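PDB 4YXP: mRNA export factor from Human herpesvirus 1, which regulates viral gene expression, contributing to shutoff of host protein synthesis, inhibiting cellular splicing and mediating nuclear export of intronless viral mRNAs. Local coordinates for residues E121-C126 and D140-T146; N52-A56 and H81-L85. One frame throughout, in Å; residues are numbered along the deposited sequence.

How the contacts relate
Both contacts of this folded C-terminal domain of ICP27 hang on a tryptophan that gives its indole N-H to an oxygen at a helix while an aliphatic side chain lies over its five-membered ring, but depth differs. Contact 1 is wholly buried, about 9 Å from the chain centre, and joins helix 112-132 to the short helix 141-144 through a carboxylate acceptor. Contact 2, centred about 23 Å out and only partly buried, fastens the loop before helix 56-59 to helix 75-91 through a backbone carbonyl. Centres about 16 Å apart, they touch where W125 packs on L85. Both also meet residues 263-275 of the second subunit, important for homodimerization, and neither is near the zinc site.

Contact 1: E121-C126 and D140-T146; sequences ETLAWC and DPIIGTT
The carboxylate of D140 is gripped from both sides of the contact. Its OD2 accepts the indole N-H of W125, NE1 to OD2 2.9 Å, on the syn side but 30° out of the carboxylate plane. OD1 takes two backbone N-H groups: that of I142 (N to OD1 2.7 Å) nearly along the C-O direction, and that of I143 (N to OD1 3.1 Å) from above the carboxylate plane. D140 is thus the N-cap of helix 141-144: with CG anti to the backbone N (chi1 176°), the carboxylate turns OD1 to the cap and OD2 to the indole.

I142 packs beside this indole bond. Its extended chain (chi2 175°) lays CD1 over one face of the indole, 3.9 Å from the centroid of the five-membered ring, a CH-pi contact, while CG2 rests on T122 CA. I143 CG1 meets the ring at its edge, 3.9 Å from W125 CD1.

One water donates to T122 OG1 and to I142 O (water oxygen to I142 O 2.6 Å) and also bonds T145 OG1. T122 OG1 is also bonded to S118 O. E121 turns its carboxylate to R103 and to K267 of the second subunit, whose Y268, likewise in the region important for homodimerization, packs on I142.

Cap, indole and water satisfy buried polar groups around an apolar centre, and the three N-H donors would probably favour a charged D140.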
loop_
_atom_site.group_PDB
_atom_site.type_symbol
_atom_site.label_atom_id
_atom_site.label_comp_id
_atom_site.label_asym_id
_atom_site.label_seq_id
_atom_site.Cartn_x
_atom_site.Cartn_y
_atom_site.Cartn_z
ATOM N N GLU B 121 -8.263 -14.076 -6.794
ATOM C CA GLU B 121 -8.496 -15.137 -5.819
ATOM C C GLU B 121 -9.773 -14.838 -5.040
ATOM O O GLU B 121 -10.608 -15.718 -4.831
ATOM C CB GLU B 121 -7.305 -15.273 -4.860
ATOM C CG GLU B 121 -7.404 -16.462 -3.897
ATOM C CD GLU B 121 -6.289 -16.479 -2.857
ATOM O OE1 GLU B 121 -5.748 -15.396 -2.531
ATOM O OE2 GLU B 121 -5.952 -17.578 -2.359
ATOM N N THR B 122 -9.919 -13.582 -4.628
ATOM C CA THR B 122 -11.075 -13.148 -3.857
ATOM C C THR B 122 -12.361 -13.285 -4.667
ATOM O O THR B 122 -13.338 -13.863 -4.197
ATOM C CB THR B 122 -10.922 -11.683 -3.394
ATOM O OG1 THR B 122 -9.704 -11.540 -2.653
ATOM C CG2 THR B 122 -12.095 -11.261 -2.518
ATOM N N LEU B 123 -12.356 -12.762 -5.888
ATOM C CA LEU B 123 -13.559 -12.768 -6.714
ATOM C C LEU B 123 -13.892 -14.162 -7.254
ATOM O O LEU B 123 -15.067 -14.512 -7.381
ATOM C CB LEU B 123 -13.410 -11.774 -7.869
ATOM C CG LEU B 123 -13.286 -10.292 -7.475
ATOM C CD1 LEU B 123 -13.380 -9.406 -8.705
ATOM C CD2 LEU B 123 -14.337 -9.877 -6.451
ATOM N N ALA B 124 -12.877 -14.962 -7.565
ATOM C CA ALA B 124 -13.135 -16.326 -8.025
ATOM C C ALA B 124 -13.714 -17.165 -6.887
ATOM O O ALA B 124 -14.583 -18.015 -7.106
ATOM C CB ALA B 124 -11.866 -16.962 -8.567
ATOM N N TRP B 125 -13.235 -16.916 -5.672
ATOM C CA TRP B 125 -13.770 -17.573 -4.480
ATOM C C TRP B 125 -15.244 -17.221 -4.306
ATOM O O TRP B 125 -16.076 -18.093 -4.054
ATOM C CB TRP B 125 -12.968 -17.166 -3.239
ATOM C CG TRP B 125 -13.439 -17.785 -1.952
ATOM C CD1 TRP B 125 -14.120 -17.164 -0.942
ATOM C CD2 TRP B 125 -13.251 -19.144 -1.532
ATOM N NE1 TRP B 125 -14.369 -18.054 0.078
ATOM C CE2 TRP B 125 -13.846 -19.274 -0.260
ATOM C CE3 TRP B 125 -12.640 -20.262 -2.109
ATOM C CZ2 TRP B 125 -13.849 -20.480 0.442
ATOM C CZ3 TRP B 125 -12.643 -21.458 -1.408
ATOM C CH2 TRP B 125 -13.245 -21.556 -0.148
ATOM N N CYS B 126 -15.565 -15.938 -4.452
ATOM C CA CYS B 126 -16.952 -15.492 -4.384
ATOM C C CYS B 126 -17.791 -16.149 -5.476
ATOM O O CYS B 126 -18.934 -16.540 -5.240
ATOM C CB CYS B 126 -17.040 -13.969 -4.506
ATOM S SG CYS B 126 -16.487 -13.086 -3.037
ATOM N N ASP B 140 -14.914 -15.582 6.916
ATOM C CA ASP B 140 -14.151 -16.313 5.914
ATOM C C ASP B 140 -12.817 -15.588 5.670
ATOM O O ASP B 140 -12.819 -14.391 5.415
ATOM C CB ASP B 140 -15.006 -16.412 4.642
ATOM C CG ASP B 140 -14.300 -17.078 3.485
ATOM O OD1 ASP B 140 -13.170 -16.671 3.144
ATOM O OD2 ASP B 140 -14.912 -17.994 2.891
ATOM N N PRO B 141 -11.673 -16.296 5.771
ATOM C CA PRO B 141 -10.393 -15.581 5.631
ATOM C C PRO B 141 -10.202 -14.847 4.302
ATOM O O PRO B 141 -9.556 -13.797 4.281
ATOM C CB PRO B 141 -9.351 -16.696 5.772
ATOM C CG PRO B 141 -10.023 -17.732 6.598
ATOM C CD PRO B 141 -11.467 -17.695 6.187
ATOM N N ILE B 142 -10.747 -15.389 3.218
ATOM C CA ILE B 142 -10.572 -14.791 1.900
ATOM C C ILE B 142 -11.482 -13.571 1.761
ATOM O O ILE B 142 -11.030 -12.484 1.387
ATOM C CB ILE B 142 -10.831 -15.830 0.786
ATOM C CG1 ILE B 142 -9.758 -16.918 0.841
ATOM C CG2 ILE B 142 -10.844 -15.166 -0.591
ATOM C CD1 ILE B 142 -9.966 -18.065 -0.139
ATOM N N ILE B 143 -12.762 -13.744 2.072
ATOM C CA ILE B 143 -13.708 -12.637 1.999
ATOM C C ILE B 143 -13.332 -11.561 3.020
ATOM O O ILE B 143 -13.418 -10.361 2.733
ATOM C CB ILE B 143 -15.153 -13.134 2.206
ATOM C CG1 ILE B 143 -15.544 -14.064 1.047
ATOM C CG2 ILE B 143 -16.124 -11.961 2.306
ATOM C CD1 ILE B 143 -16.900 -14.711 1.184
ATOM N N GLY B 144 -12.897 -11.993 4.200
ATOM C CA GLY B 144 -12.595 -11.074 5.285
ATOM C C GLY B 144 -11.443 -10.103 5.047
ATOM O O GLY B 144 -11.334 -9.088 5.739
ATOM N N THR B 145 -10.577 -10.404 4.085
ATOM C CA THR B 145 -9.413 -9.548 3.825
ATOM C C THR B 145 -9.553 -8.761 2.525
ATOM O O THR B 145 -8.561 -8.288 1.968
ATOM C CB THR B 145 -8.106 -10.367 3.774
ATOM O OG1 THR B 145 -8.229 -11.428 2.819
ATOM C CG2 THR B 145 -7.779 -10.951 5.147
ATOM N N THR B 146 -10.785 -8.602 2.049
ATOM C CA THR B 146 -11.032 -7.838 0.827
ATOM C C THR B 146 -10.444 -6.424 0.930
ATOM O O THR B 146 -9.849 -5.920 -0.024
ATOM C CB THR B 146 -12.542 -7.748 0.517
ATOM O OG1 THR B 146 -13.059 -9.061 0.262
ATOM C CG2 THR B 146 -12.808 -6.870 -0.706
HETATM O O HOH W 1 -9.050 -11.441 0.010
#

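Contact 2: N52-A56 and H81-L85; sequences NSPWA and HGPSL
W55 lays its indole against helix 75-91, and its NE1 donates to H81 O at 2.8 Å. The acceptor lies close to the ring plane, whereas the donor stands 50° above the carbonyl plane. L85 closes one face of the indole: its CB sits 3.6 Å from the centroid of the five-membered ring, a CH-pi contact. Chi1 of -178° carries L85 CG, anti to the backbone N, over the ring, so that CD2 reaches W55 CE3 and the ring fusion while CD1 stays near W55 CG and CB.

Nearer the surface, P54 lays CG over one face of the H81 imidazole, 4.2 Å from its centroid.

Behind these contacts stands S53. Its OG accepts from W55 N at 3.0 Å, an ST turn inside the type I turn S53 to A56, and so helps to fix the backbone from which the indole projects. A water ties this hydroxyl to the helix, 2.7 Å from S53 OG and 2.9 Å from S84 OG.

Y268 of the second subunit, in its dimerization region, packs against both W55 and L85. H81 O also takes a weak bond from S84 N, consistent with a carbonyl at the helix kink having capacity for the indole N-H, which is satisfied there under apolar cover from L85.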
loop_
_atom_site.group_PDB
_atom_site.type_symbol
_atom_site.label_atom_id
_atom_site.label_comp_id
_atom_site.label_asym_id
_atom_site.label_seq_id
_atom_site.Cartn_x
_atom_site.Cartn_y
_atom_site.Cartn_z
ATOM N N ASN B 52 -6.994 -35.827 5.046
ATOM C CA ASN B 52 -7.760 -36.131 3.838
ATOM C C ASN B 52 -8.349 -34.880 3.191
ATOM O O ASN B 52 -9.441 -34.921 2.622
ATOM C CB ASN B 52 -8.877 -37.128 4.153
ATOM C CG ASN B 52 -8.353 -38.524 4.400
ATOM O OD1 ASN B 52 -7.961 -38.866 5.517
ATOM N ND2 ASN B 52 -8.341 -39.344 3.353
ATOM N N SER B 53 -7.622 -33.771 3.282
ATOM C CA SER B 53 -7.995 -32.550 2.579
ATOM C C SER B 53 -7.072 -32.338 1.386
ATOM O O SER B 53 -5.851 -32.399 1.534
ATOM C CB SER B 53 -7.927 -31.337 3.512
ATOM O OG SER B 53 -8.095 -30.126 2.789
ATOM N N PRO B 54 -7.642 -32.078 0.197
ATOM C CA PRO B 54 -6.769 -31.729 -0.930
ATOM C C PRO B 54 -6.101 -30.362 -0.750
ATOM O O PRO B 54 -5.236 -29.990 -1.541
ATOM C CB PRO B 54 -7.727 -31.717 -2.125
ATOM C CG PRO B 54 -9.054 -31.393 -1.536
ATOM C CD PRO B 54 -9.068 -32.042 -0.178
ATOM N N TRP B 55 -6.506 -29.627 0.281
ATOM C CA TRP B 55 -5.958 -28.300 0.553
ATOM C C TRP B 55 -4.877 -28.335 1.631
ATOM O O TRP B 55 -4.402 -27.290 2.069
ATOM C CB TRP B 55 -7.069 -27.345 0.988
ATOM C CG TRP B 55 -8.127 -27.131 -0.042
ATOM C CD1 TRP B 55 -9.319 -27.793 -0.152
ATOM C CD2 TRP B 55 -8.095 -26.181 -1.116
ATOM N NE1 TRP B 55 -10.026 -27.316 -1.229
ATOM C CE2 TRP B 55 -9.299 -26.324 -1.833
ATOM C CE3 TRP B 55 -7.165 -25.227 -1.536
ATOM C CZ2 TRP B 55 -9.593 -25.548 -2.952
ATOM C CZ3 TRP B 55 -7.461 -24.456 -2.645
ATOM C CH2 TRP B 55 -8.665 -24.620 -3.340
ATOM N N ALA B 56 -4.494 -29.535 2.057
ATOM C CA ALA B 56 -3.558 -29.689 3.169
ATOM C C ALA B 56 -2.303 -28.813 3.032
ATOM O O ALA B 56 -1.844 -28.241 4.020
ATOM C CB ALA B 56 -3.161 -31.154 3.319
ATOM N N HIS B 81 -13.328 -28.497 -5.614
ATOM C CA HIS B 81 -12.651 -28.569 -4.321
ATOM C C HIS B 81 -12.973 -27.399 -3.397
ATOM O O HIS B 81 -12.656 -27.443 -2.207
ATOM C CB HIS B 81 -11.139 -28.643 -4.531
ATOM C CG HIS B 81 -10.673 -29.928 -5.127
ATOM N ND1 HIS B 81 -9.349 -30.194 -5.396
ATOM C CD2 HIS B 81 -11.358 -31.040 -5.511
ATOM C CE1 HIS B 81 -9.232 -31.404 -5.918
ATOM N NE2 HIS B 81 -10.446 -31.933 -5.994
ATOM N N GLY B 82 -13.593 -26.357 -3.941
ATOM C CA GLY B 82 -13.937 -25.180 -3.160
ATOM C C GLY B 82 -14.743 -25.462 -1.900
ATOM O O GLY B 82 -14.383 -25.001 -0.816
ATOM N N PRO B 83 -15.849 -26.210 -2.032
ATOM C CA PRO B 83 -16.691 -26.501 -0.864
ATOM C C PRO B 83 -15.927 -27.119 0.308
ATOM O O PRO B 83 -16.260 -26.843 1.460
ATOM C CB PRO B 83 -17.725 -27.479 -1.426
ATOM C CG PRO B 83 -17.855 -27.071 -2.855
ATOM C CD PRO B 83 -16.464 -26.692 -3.280
ATOM N N SER B 84 -14.914 -27.930 0.019
ATOM C CA SER B 84 -14.117 -28.569 1.061
ATOM C C SER B 84 -13.369 -27.535 1.903
ATOM O O SER B 84 -13.398 -27.575 3.133
ATOM C CB SER B 84 -13.121 -29.552 0.442
ATOM O OG SER B 84 -12.255 -30.089 1.426
ATOM N N LEU B 85 -12.691 -26.610 1.233
ATOM C CA LEU B 85 -11.937 -25.578 1.934
ATOM C C LEU B 85 -12.897 -24.692 2.720
ATOM O O LEU B 85 -12.615 -24.301 3.857
ATOM C CB LEU B 85 -11.116 -24.747 0.944
ATOM C CG LEU B 85 -10.233 -23.647 1.543
ATOM C CD1 LEU B 85 -9.152 -24.241 2.428
ATOM C CD2 LEU B 85 -9.611 -22.793 0.436
HETATM O O HOH W 2 -10.447 -28.818 3.293
#